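Local coordinates for fructosyl amine: oxygen oxidoreductase (Aspergillus fumigatus, PDB 3DJE), which oxidatively deglycates fructosyl amines (Amadori products) as an FAD-dependent fructosamine oxidase, with molecular oxygen as electron acceptor, at residues R186-I191 / V201-K206; S8-G13 / T34-Y39; R212-A217 / S355-C360. All blocks are in the same frame, centred on the assembly; numbering follows the deposited sequence.

From the N terminus, interaction 2 comes first. It closes the short beta-alpha-beta loop that runs from strand 9-12 through helix 16-27 to strand 33-37. Interaction 1 follows and closes the hairpin of strands 187-193 and 196-202. Interaction 3 comes last and spans by far the longest loop, bringing strand 356-360 back beside strand 212-215. The three loops stand in series, with no nesting or crossing. Interactions 2 and 3 belong to one sheet, where strands 9-12 and 212-215 are neighbours. Interaction 1 packs against interaction 2 through Val187 and Leu36. All three reach the adenosine half of FAD.

Interaction 1: R186-I191 / V201-K206; sequences RVVTLI and VTADGK. Unlike the reference sequence in segment 201-206: Ala203 (reference Gly). With FAD (flavin-adenine dinucleotide), chain C.
Val201 lies alongside Thr189 and crosses Ile191 at its CG1. Its CB is 4.0 Å from Thr189 CG2. From there the side chain forks. CG2, beside the backbone N, touches Thr189 CG2 and also reaches Ile191 CG1 at 3.9 Å, where the two side chains cross at about a right angle. CG1, anti to the backbone N (chi1 -178°), faces the other way along the strand and approaches Val188 CG2 at 4.2 Å. The side chain of Val201 therefore meets three residues of 186-191.

The backbone sets this placement. Val188 N donates to Val201 O at 2.8 Å, and Val201 N donates to Thr189 O at 2.9 Å. Both bonds are nearly straight. Val188 and Thr189 thus both face Val201, which is a classic beta bulge in the antiparallel hairpin. Beyond it, Ala203 N donates to Arg186 O at 2.8 Å in a more bent bond, with 134° at the hydrogen. The CB of Ala203 rests against Val188 CG1 at 3.7 Å. Ala203 differs from the reference sequence, which has glycine here.

Val187 turns its polar backbone edge to the cofactor. Its N donates to FAD N1A, and its O accepts from FAD N6A, both at 3.1 Å. Its side chain also packs on Phe224. The Arg186 chain bends at chi3, which brings its guanidinium obliquely near the adenine amino group.

The backbone of Val187 offers one donor and one acceptor to the adenine edge, matched to N1A and N6A. This pairing is consistent with recognition of the adenine base, while the bulged hairpin bonds on both sides of Val187 hold its peptide groups in place.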
# COMPACT_ATOMS: atom_id res chain seq x y z
N ARG A 186 10.93 -7.27 -17.11
CA ARG A 186 10.69 -5.84 -17.19
C ARG A 186 9.90 -5.54 -18.46
O ARG A 186 10.45 -5.56 -19.57
CB ARG A 186 12.01 -5.03 -17.18
CG ARG A 186 11.79 -3.54 -17.42
CD ARG A 186 13.00 -2.67 -17.08
NE ARG A 186 13.11 -2.42 -15.64
CZ ARG A 186 12.29 -1.62 -14.95
NH1 ARG A 186 11.28 -0.99 -15.56
NH2 ARG A 186 12.47 -1.47 -13.64
N VAL A 187 8.62 -5.24 -18.30
CA VAL A 187 7.81 -4.88 -19.47
C VAL A 187 8.26 -3.52 -19.98
O VAL A 187 8.43 -2.57 -19.20
CB VAL A 187 6.30 -4.83 -19.12
CG1 VAL A 187 5.52 -4.25 -20.28
CG2 VAL A 187 5.79 -6.24 -18.80
N VAL A 188 8.44 -3.42 -21.30
CA VAL A 188 8.85 -2.14 -21.91
C VAL A 188 7.72 -1.46 -22.69
O VAL A 188 7.76 -0.25 -22.90
CB VAL A 188 10.11 -2.26 -22.81
CG1 VAL A 188 11.31 -2.73 -21.97
CG2 VAL A 188 9.85 -3.17 -24.01
N THR A 189 6.75 -2.26 -23.13
CA THR A 189 5.52 -1.73 -23.72
C THR A 189 4.45 -2.80 -23.73
O THR A 189 4.76 -3.98 -23.75
CB THR A 189 5.74 -1.24 -25.19
OG1 THR A 189 4.54 -0.60 -25.66
CG2 THR A 189 6.12 -2.39 -26.12
N LEU A 190 3.19 -2.38 -23.66
CA LEU A 190 2.11 -3.30 -24.01
C LEU A 190 2.10 -3.44 -25.54
O LEU A 190 2.67 -2.60 -26.27
CB LEU A 190 0.76 -2.76 -23.50
CG LEU A 190 0.69 -2.54 -21.98
CD1 LEU A 190 -0.66 -1.91 -21.60
CD2 LEU A 190 0.91 -3.84 -21.21
N ILE A 191 1.47 -4.51 -26.01
CA ILE A 191 1.30 -4.75 -27.44
C ILE A 191 -0.01 -4.11 -27.89
O ILE A 191 -1.07 -4.58 -27.53
CB ILE A 191 1.27 -6.25 -27.79
CG1 ILE A 191 2.59 -6.93 -27.40
CG2 ILE A 191 0.99 -6.47 -29.30
CD1 ILE A 191 2.51 -8.47 -27.45
N VAL A 201 5.63 -6.70 -24.22
CA VAL A 201 7.00 -7.02 -24.63
C VAL A 201 7.92 -6.72 -23.46
O VAL A 201 7.81 -5.65 -22.86
CB VAL A 201 7.43 -6.18 -25.84
CG1 VAL A 201 8.84 -6.57 -26.29
CG2 VAL A 201 6.44 -6.33 -26.99
N THR A 202 8.83 -7.66 -23.16
CA THR A 202 9.80 -7.45 -22.08
C THR A 202 11.15 -6.97 -22.61
O THR A 202 11.41 -7.07 -23.82
CB THR A 202 9.96 -8.69 -21.18
OG1 THR A 202 10.16 -9.85 -22.00
CG2 THR A 202 8.69 -8.91 -20.35
N ALA A 203 12.00 -6.45 -21.72
CA ALA A 203 13.26 -5.80 -22.10
C ALA A 203 14.28 -6.74 -22.74
O ALA A 203 15.26 -6.26 -23.35
CB ALA A 203 13.88 -5.12 -20.90
N ASP A 204 14.11 -8.05 -22.54
CA ASP A 204 14.92 -9.07 -23.24
C ASP A 204 14.48 -9.28 -24.69
O ASP A 204 15.03 -10.13 -25.41
CB ASP A 204 14.92 -10.41 -22.49
CG ASP A 204 13.54 -11.01 -22.35
OD1 ASP A 204 12.54 -10.28 -22.60
OD2 ASP A 204 13.44 -12.22 -21.99
N GLY A 205 13.50 -8.50 -25.14
CA GLY A 205 12.96 -8.65 -26.48
C GLY A 205 12.19 -9.95 -26.63
O GLY A 205 12.42 -10.72 -27.59
N LYS A 206 11.35 -10.24 -25.65
CA LYS A 206 10.42 -11.37 -25.75
C LYS A 206 9.01 -10.81 -25.84
O LYS A 206 8.65 -9.90 -25.10
CB LYS A 206 10.53 -12.32 -24.56
CG LYS A 206 9.70 -13.59 -24.72
CD LYS A 206 10.11 -14.71 -23.75
CE LYS A 206 11.63 -14.91 -23.69
NZ LYS A 206 12.02 -16.11 -22.88
PA FAD C . 2.95 -2.80 -5.70
O1A FAD C . 2.78 -3.80 -4.65
O2A FAD C . 3.93 -1.69 -5.48
O5B FAD C . 3.32 -3.64 -6.99
C5B FAD C . 3.69 -3.04 -8.24
C4B FAD C . 4.54 -4.07 -8.99
O4B FAD C . 4.68 -3.50 -10.30
C3B FAD C . 5.95 -4.11 -8.35
O3B FAD C . 6.27 -5.43 -7.88
C2B FAD C . 6.84 -3.69 -9.53
O2B FAD C . 8.10 -4.43 -9.57
C1B FAD C . 5.92 -3.96 -10.75
N9A FAD C . 6.51 -3.26 -11.94
C8A FAD C . 7.08 -2.04 -12.00
N7A FAD C . 7.53 -1.83 -13.25
C5A FAD C . 7.24 -2.92 -13.98
C6A FAD C . 7.47 -3.30 -15.30
N6A FAD C . 8.13 -2.46 -16.14
N1A FAD C . 7.05 -4.50 -15.73
C2A FAD C . 6.41 -5.34 -14.90
N3A FAD C . 6.18 -5.02 -13.62
C4A FAD C . 6.59 -3.82 -13.15
N1 FAD C . -1.61 -0.27 2.86
C2 FAD C . -2.34 -0.87 3.88
O2 FAD C . -3.37 -1.51 3.65
N3 FAD C . -1.90 -0.73 5.20
C4 FAD C . -0.76 0.01 5.52
O4 FAD C . -0.40 0.11 6.69
C4X FAD C . -0.04 0.62 4.48
N5 FAD C . 1.09 1.37 4.76
C5X FAD C . 1.89 1.82 3.71
C6 FAD C . 3.13 2.38 4.01
C7 FAD C . 3.97 2.80 2.99
C7M FAD C . 5.31 3.44 3.38
C8 FAD C . 3.60 2.63 1.66
C8M FAD C . 4.58 3.03 0.52
C9 FAD C . 2.36 2.05 1.36
C9A FAD C . 1.51 1.63 2.39
N10 FAD C . 0.25 1.05 2.12
C10 FAD C . -0.48 0.47 3.16
C1' FAD C . -0.29 1.03 0.75
C2' FAD C . 0.01 -0.31 0.09
O2' FAD C . 1.37 -0.71 0.39
C3' FAD C . -0.18 -0.17 -1.42
O3' FAD C . -1.43 0.49 -1.68
C4' FAD C . -0.21 -1.53 -2.13
O4' FAD C . 0.83 -2.39 -1.67
C5' FAD C . -0.07 -1.31 -3.64
O5' FAD C . -0.16 -2.57 -4.32
P FAD C . 0.05 -2.64 -5.91
O1P FAD C . -0.88 -1.66 -6.56
O2P FAD C . -0.02 -4.08 -6.26
O3P FAD C . 1.55 -2.14 -6.15

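Interaction 2: S8-G13 / T34-Y39; sequences SLLIVG and TVLDPY. With FAD (flavin-adenine dinucleotide), chain C.
Asp37 OD2 is gripped by two donors: FAD O3B at 2.7 Å and the backbone N of Ala14, just past Gly13. The other oxygen, OD1, accepts from FAD O2B at 2.7 Å. It also takes Tyr39 N at 3.0 Å on its anti lone pair, forming an Asx turn. These bonds fix the rotation of the carboxylate, which holds both ribose hydroxyls.

Gly13 N donates to Leu36 O at 2.9 Å, the last rung of a parallel ladder that begins at Leu9 and Thr34. Gly13 has a positive phi (109°), and its CA lies 3.6 Å from FAD N3A, so the bare backbone passes close to the adenine.

On one face Leu10 CD1 meets Leu36 CD1 at 3.8 Å. On the other, Ile11 CD1 meets Val35 CG2 at 3.9 Å, under helix 16-27. At the outer end a water joins Ser8 OG, Leu9 O and Thr34 OG1.

A glycine-rich turn after the first strand and an acidic residue ending the second, bound to ribose, are the hallmarks of the Rossmann-type dinucleotide-binding beta-alpha-beta unit.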
# COMPACT_ATOMS: atom_id res chain seq x y z
N SER A 8 -4.40 -18.04 -22.43
CA SER A 8 -3.21 -17.32 -21.96
C SER A 8 -3.60 -15.99 -21.30
O SER A 8 -4.17 -15.11 -21.94
CB SER A 8 -2.24 -17.07 -23.12
OG SER A 8 -1.15 -16.27 -22.68
N LEU A 9 -3.29 -15.88 -20.01
CA LEU A 9 -3.55 -14.66 -19.23
C LEU A 9 -2.21 -14.10 -18.77
O LEU A 9 -1.34 -14.86 -18.33
CB LEU A 9 -4.44 -14.94 -18.02
CG LEU A 9 -5.76 -15.67 -18.30
CD1 LEU A 9 -6.50 -15.87 -16.98
CD2 LEU A 9 -6.61 -14.84 -19.24
N LEU A 10 -2.06 -12.79 -18.87
CA LEU A 10 -0.80 -12.14 -18.55
C LEU A 10 -1.03 -11.10 -17.48
O LEU A 10 -1.96 -10.29 -17.61
CB LEU A 10 -0.24 -11.46 -19.79
CG LEU A 10 1.16 -10.85 -19.67
CD1 LEU A 10 2.20 -11.93 -19.38
CD2 LEU A 10 1.50 -10.13 -20.96
N ILE A 11 -0.22 -11.13 -16.42
CA ILE A 11 -0.31 -10.10 -15.38
C ILE A 11 0.97 -9.29 -15.39
O ILE A 11 2.06 -9.86 -15.28
CB ILE A 11 -0.51 -10.70 -13.98
CG1 ILE A 11 -1.80 -11.51 -13.93
CG2 ILE A 11 -0.50 -9.60 -12.90
CD1 ILE A 11 -1.93 -12.36 -12.70
N VAL A 12 0.83 -7.97 -15.56
CA VAL A 12 1.98 -7.06 -15.50
C VAL A 12 2.12 -6.53 -14.08
O VAL A 12 1.31 -5.71 -13.63
CB VAL A 12 1.86 -5.89 -16.52
CG1 VAL A 12 3.07 -4.89 -16.40
CG2 VAL A 12 1.76 -6.42 -17.94
N GLY A 13 3.14 -7.04 -13.39
CA GLY A 13 3.42 -6.70 -12.00
C GLY A 13 3.11 -7.84 -11.04
O GLY A 13 1.98 -8.32 -10.98
N THR A 34 0.65 -16.13 -16.66
CA THR A 34 2.04 -15.71 -16.54
C THR A 34 2.10 -14.35 -15.88
O THR A 34 1.31 -13.46 -16.22
CB THR A 34 2.72 -15.64 -17.93
OG1 THR A 34 2.66 -16.93 -18.56
CG2 THR A 34 4.18 -15.25 -17.81
N VAL A 35 3.02 -14.19 -14.93
CA VAL A 35 3.21 -12.91 -14.26
C VAL A 35 4.62 -12.40 -14.56
O VAL A 35 5.60 -13.15 -14.40
CB VAL A 35 3.01 -13.02 -12.72
CG1 VAL A 35 3.07 -11.62 -12.07
CG2 VAL A 35 1.68 -13.68 -12.38
N LEU A 36 4.71 -11.12 -14.92
CA LEU A 36 5.99 -10.47 -15.26
C LEU A 36 6.34 -9.38 -14.27
O LEU A 36 5.52 -8.50 -13.99
CB LEU A 36 5.89 -9.82 -16.66
CG LEU A 36 5.54 -10.72 -17.84
CD1 LEU A 36 5.31 -9.85 -19.08
CD2 LEU A 36 6.62 -11.75 -18.09
N ASP A 37 7.57 -9.39 -13.78
CA ASP A 37 8.02 -8.31 -12.86
C ASP A 37 9.54 -8.14 -13.00
O ASP A 37 10.25 -9.12 -13.08
CB ASP A 37 7.65 -8.70 -11.43
CG ASP A 37 7.67 -7.52 -10.46
OD1 ASP A 37 8.76 -6.97 -10.20
OD2 ASP A 37 6.59 -7.15 -9.96
N PRO A 38 10.04 -6.88 -13.02
CA PRO A 38 11.47 -6.61 -13.17
C PRO A 38 12.32 -6.97 -11.94
O PRO A 38 13.56 -6.97 -12.03
CB PRO A 38 11.53 -5.09 -13.42
CG PRO A 38 10.30 -4.55 -12.81
CD PRO A 38 9.25 -5.64 -12.96
N TYR A 39 11.67 -7.29 -10.83
CA TYR A 39 12.37 -7.72 -9.61
C TYR A 39 11.95 -9.14 -9.19
O TYR A 39 10.81 -9.53 -9.42
CB TYR A 39 12.10 -6.75 -8.45
CG TYR A 39 12.69 -5.38 -8.64
CD1 TYR A 39 13.87 -5.01 -7.98
CD2 TYR A 39 12.07 -4.43 -9.45
CE1 TYR A 39 14.42 -3.74 -8.15
CE2 TYR A 39 12.63 -3.15 -9.64
CZ TYR A 39 13.80 -2.82 -8.98
OH TYR A 39 14.35 -1.56 -9.14
PA FAD C . 2.95 -2.80 -5.70
O1A FAD C . 2.78 -3.80 -4.65
O2A FAD C . 3.93 -1.69 -5.48
O5B FAD C . 3.32 -3.64 -6.99
C5B FAD C . 3.69 -3.04 -8.24
C4B FAD C . 4.54 -4.07 -8.99
O4B FAD C . 4.68 -3.50 -10.30
C3B FAD C . 5.95 -4.11 -8.35
O3B FAD C . 6.27 -5.43 -7.88
C2B FAD C . 6.84 -3.69 -9.53
O2B FAD C . 8.10 -4.43 -9.57
C1B FAD C . 5.92 -3.96 -10.75
N9A FAD C . 6.51 -3.26 -11.94
C8A FAD C . 7.08 -2.04 -12.00
N7A FAD C . 7.53 -1.83 -13.25
C5A FAD C . 7.24 -2.92 -13.98
C6A FAD C . 7.47 -3.30 -15.30
N6A FAD C . 8.13 -2.46 -16.14
N1A FAD C . 7.05 -4.50 -15.73
C2A FAD C . 6.41 -5.34 -14.90
N3A FAD C . 6.18 -5.02 -13.62
C4A FAD C . 6.59 -3.82 -13.15
N1 FAD C . -1.61 -0.27 2.86
C2 FAD C . -2.34 -0.87 3.88
O2 FAD C . -3.37 -1.51 3.65
N3 FAD C . -1.90 -0.73 5.20
C4 FAD C . -0.76 0.01 5.52
O4 FAD C . -0.40 0.11 6.69
C4X FAD C . -0.04 0.62 4.48
N5 FAD C . 1.09 1.37 4.76
C5X FAD C . 1.89 1.82 3.71
C6 FAD C . 3.13 2.38 4.01
C7 FAD C . 3.97 2.80 2.99
C7M FAD C . 5.31 3.44 3.38
C8 FAD C . 3.60 2.63 1.66
C8M FAD C . 4.58 3.03 0.52
C9 FAD C . 2.36 2.05 1.36
C9A FAD C . 1.51 1.63 2.39
N10 FAD C . 0.25 1.05 2.12
C10 FAD C . -0.48 0.47 3.16
C1' FAD C . -0.29 1.03 0.75
C2' FAD C . 0.01 -0.31 0.09
O2' FAD C . 1.37 -0.71 0.39
C3' FAD C . -0.18 -0.17 -1.42
O3' FAD C . -1.43 0.49 -1.68
C4' FAD C . -0.21 -1.53 -2.13
O4' FAD C . 0.83 -2.39 -1.67
C5' FAD C . -0.07 -1.31 -3.64
O5' FAD C . -0.16 -2.57 -4.32
P FAD C . 0.05 -2.64 -5.91
O1P FAD C . -0.88 -1.66 -6.56
O2P FAD C . -0.02 -4.08 -6.26
O3P FAD C . 1.55 -2.14 -6.15
O HOH W 1 0.27 -16.92 -19.90

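Interaction 3: R212-A217 / S355-C360; sequences RTFLCA and SLVLGC. With FAD (flavin-adenine dinucleotide), chain C.
Cys216 breaks the regular strand pairing where 212-217 runs past Gly359. Its psi of 45° turns the backbone away from strand 356-360, and Ala217 continues to the cofactor, with its CA 3.3 Å from FAD O4B. Gly359 has no side chain, and Cys216 SG takes the place beside it, 3.8 Å from Gly359 O.

Before this turn the strands run parallel, 19° apart, with a full ladder. Thr213 N donates to Ser355 O. Val357 N donates to Thr213 O, and Leu215 N to Val357 O, both at 2.8 Å. The last bond, from Gly359 N to Leu215 O, is 3.0 Å long, and its donor is tilted 29° from the carbonyl plane.

Phe214 and Val357 point the same way, side by side. Val357 CG2 lies over one face of the ring, and Val357 CB is 3.6 Å from Phe214 CD1. Helix 373-382 covers this face of the sheet through Ile377 and Met381.

On the other face, Leu215 CD2 meets Leu358 CD1 at 4.1 Å. Leu356 CD1 reaches across to Thr213 O at 3.4 Å, placed by a CG anti to the backbone N and the turn at chi2. At the outer end, Arg212 CD touches Ser355 O, while Ser355 OG is hydrogen-bonded to Asp196.

Inside this buried contact the peptide N-H and C=O groups of the ladder satisfy one another, so apolar side chains can cover both faces: Phe214 and Val357 on one, the leucines on the other. The polar ends of Arg212 and Ser355 stay at the outer end, and the opposite end brings Ala217 to the FAD ribose.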
# COMPACT_ATOMS: atom_id res chain seq x y z
N ARG A 212 -6.02 -12.11 -22.35
CA ARG A 212 -6.30 -10.97 -21.48
C ARG A 212 -5.01 -10.57 -20.78
O ARG A 212 -4.21 -11.43 -20.44
CB ARG A 212 -7.33 -11.32 -20.39
CG ARG A 212 -8.73 -11.67 -20.92
CD ARG A 212 -9.43 -10.47 -21.51
NE ARG A 212 -10.81 -10.77 -21.86
CZ ARG A 212 -11.19 -11.40 -22.97
NH1 ARG A 212 -10.28 -11.80 -23.87
NH2 ARG A 212 -12.47 -11.65 -23.20
N THR A 213 -4.83 -9.27 -20.60
CA THR A 213 -3.69 -8.68 -19.89
C THR A 213 -4.22 -7.88 -18.72
O THR A 213 -5.11 -7.04 -18.90
CB THR A 213 -2.88 -7.76 -20.85
OG1 THR A 213 -2.39 -8.51 -21.97
CG2 THR A 213 -1.72 -7.07 -20.13
N PHE A 214 -3.68 -8.14 -17.53
CA PHE A 214 -4.00 -7.40 -16.32
C PHE A 214 -2.85 -6.45 -16.03
O PHE A 214 -1.71 -6.88 -15.95
CB PHE A 214 -4.14 -8.34 -15.12
CG PHE A 214 -5.28 -9.32 -15.22
CD1 PHE A 214 -6.49 -9.06 -14.56
CD2 PHE A 214 -5.15 -10.50 -15.94
CE1 PHE A 214 -7.55 -9.98 -14.63
CE2 PHE A 214 -6.21 -11.42 -16.01
CZ PHE A 214 -7.41 -11.15 -15.35
N LEU A 215 -3.17 -5.17 -15.85
CA LEU A 215 -2.15 -4.19 -15.51
C LEU A 215 -2.20 -3.93 -14.00
O LEU A 215 -3.13 -3.31 -13.50
CB LEU A 215 -2.36 -2.92 -16.33
CG LEU A 215 -1.33 -1.80 -16.13
CD1 LEU A 215 0.08 -2.33 -16.39
CD2 LEU A 215 -1.65 -0.64 -17.05
N CYS A 216 -1.17 -4.43 -13.32
CA CYS A 216 -1.08 -4.37 -11.86
C CYS A 216 0.30 -3.87 -11.44
O CYS A 216 0.93 -4.40 -10.53
CB CYS A 216 -1.32 -5.76 -11.27
SG CYS A 216 -2.98 -6.37 -11.55
N ALA A 217 0.77 -2.82 -12.12
CA ALA A 217 2.12 -2.31 -11.92
C ALA A 217 2.24 -1.18 -10.88
O ALA A 217 3.26 -0.48 -10.82
CB ALA A 217 2.70 -1.88 -13.28
N SER A 355 -9.33 -6.39 -24.26
CA SER A 355 -8.58 -7.47 -23.63
C SER A 355 -7.83 -7.01 -22.38
O SER A 355 -7.19 -7.83 -21.73
CB SER A 355 -7.58 -8.08 -24.62
OG SER A 355 -8.24 -8.57 -25.79
N LEU A 356 -7.90 -5.72 -22.07
CA LEU A 356 -7.15 -5.16 -20.94
C LEU A 356 -8.00 -5.02 -19.68
O LEU A 356 -9.14 -4.54 -19.74
CB LEU A 356 -6.56 -3.79 -21.31
CG LEU A 356 -5.70 -3.07 -20.25
CD1 LEU A 356 -4.44 -3.86 -19.95
CD2 LEU A 356 -5.36 -1.64 -20.70
N VAL A 357 -7.43 -5.44 -18.55
CA VAL A 357 -8.07 -5.29 -17.24
C VAL A 357 -7.13 -4.47 -16.35
O VAL A 357 -5.93 -4.77 -16.28
CB VAL A 357 -8.34 -6.65 -16.57
CG1 VAL A 357 -9.09 -6.47 -15.24
CG2 VAL A 357 -9.17 -7.55 -17.49
N LEU A 358 -7.67 -3.45 -15.70
CA LEU A 358 -6.92 -2.60 -14.79
C LEU A 358 -7.09 -3.10 -13.37
O LEU A 358 -8.21 -3.38 -12.95
CB LEU A 358 -7.44 -1.15 -14.84
CG LEU A 358 -7.17 -0.29 -16.09
CD1 LEU A 358 -5.76 -0.54 -16.65
CD2 LEU A 358 -8.23 -0.52 -17.14
N GLY A 359 -6.00 -3.20 -12.62
CA GLY A 359 -6.10 -3.45 -11.19
C GLY A 359 -5.13 -2.53 -10.50
O GLY A 359 -4.01 -2.93 -10.19
N CYS A 360 -5.54 -1.28 -10.32
CA CYS A 360 -4.63 -0.29 -9.75
C CYS A 360 -5.33 0.85 -9.03
O CYS A 360 -6.48 0.71 -8.62
CB CYS A 360 -3.65 0.24 -10.79
SG CYS A 360 -4.49 0.86 -12.21
PA FAD C . 2.95 -2.80 -5.70
O1A FAD C . 2.78 -3.80 -4.65
O2A FAD C . 3.93 -1.69 -5.48
O5B FAD C . 3.32 -3.64 -6.99
C5B FAD C . 3.69 -3.04 -8.24
C4B FAD C . 4.54 -4.07 -8.99
O4B FAD C . 4.68 -3.50 -10.30
C3B FAD C . 5.95 -4.11 -8.35
O3B FAD C . 6.27 -5.43 -7.88
C2B FAD C . 6.84 -3.69 -9.53
O2B FAD C . 8.10 -4.43 -9.57
C1B FAD C . 5.92 -3.96 -10.75
N9A FAD C . 6.51 -3.26 -11.94
C8A FAD C . 7.08 -2.04 -12.00
N7A FAD C . 7.53 -1.83 -13.25
C5A FAD C . 7.24 -2.92 -13.98
C6A FAD C . 7.47 -3.30 -15.30
N6A FAD C . 8.13 -2.46 -16.14
N1A FAD C . 7.05 -4.50 -15.73
C2A FAD C . 6.41 -5.34 -14.90
N3A FAD C . 6.18 -5.02 -13.62
C4A FAD C . 6.59 -3.82 -13.15
N1 FAD C . -1.61 -0.27 2.86
C2 FAD C . -2.34 -0.87 3.88
O2 FAD C . -3.37 -1.51 3.65
N3 FAD C . -1.90 -0.73 5.20
C4 FAD C . -0.76 0.01 5.52
O4 FAD C . -0.40 0.11 6.69
C4X FAD C . -0.04 0.62 4.48
N5 FAD C . 1.09 1.37 4.76
C5X FAD C . 1.89 1.82 3.71
C6 FAD C . 3.13 2.38 4.01
C7 FAD C . 3.97 2.80 2.99
C7M FAD C . 5.31 3.44 3.38
C8 FAD C . 3.60 2.63 1.66
C8M FAD C . 4.58 3.03 0.52
C9 FAD C . 2.36 2.05 1.36
C9A FAD C . 1.51 1.63 2.39
N10 FAD C . 0.25 1.05 2.12
C10 FAD C . -0.48 0.47 3.16
C1' FAD C . -0.29 1.03 0.75
C2' FAD C . 0.01 -0.31 0.09
O2' FAD C . 1.37 -0.71 0.39
C3' FAD C . -0.18 -0.17 -1.42
O3' FAD C . -1.43 0.49 -1.68
C4' FAD C . -0.21 -1.53 -2.13
O4' FAD C . 0.83 -2.39 -1.67
C5' FAD C . -0.07 -1.31 -3.64
O5' FAD C . -0.16 -2.57 -4.32
P FAD C . 0.05 -2.64 -5.91
O1P FAD C . -0.88 -1.66 -6.56
O2P FAD C . -0.02 -4.08 -6.26
O3P FAD C . 1.55 -2.14 -6.15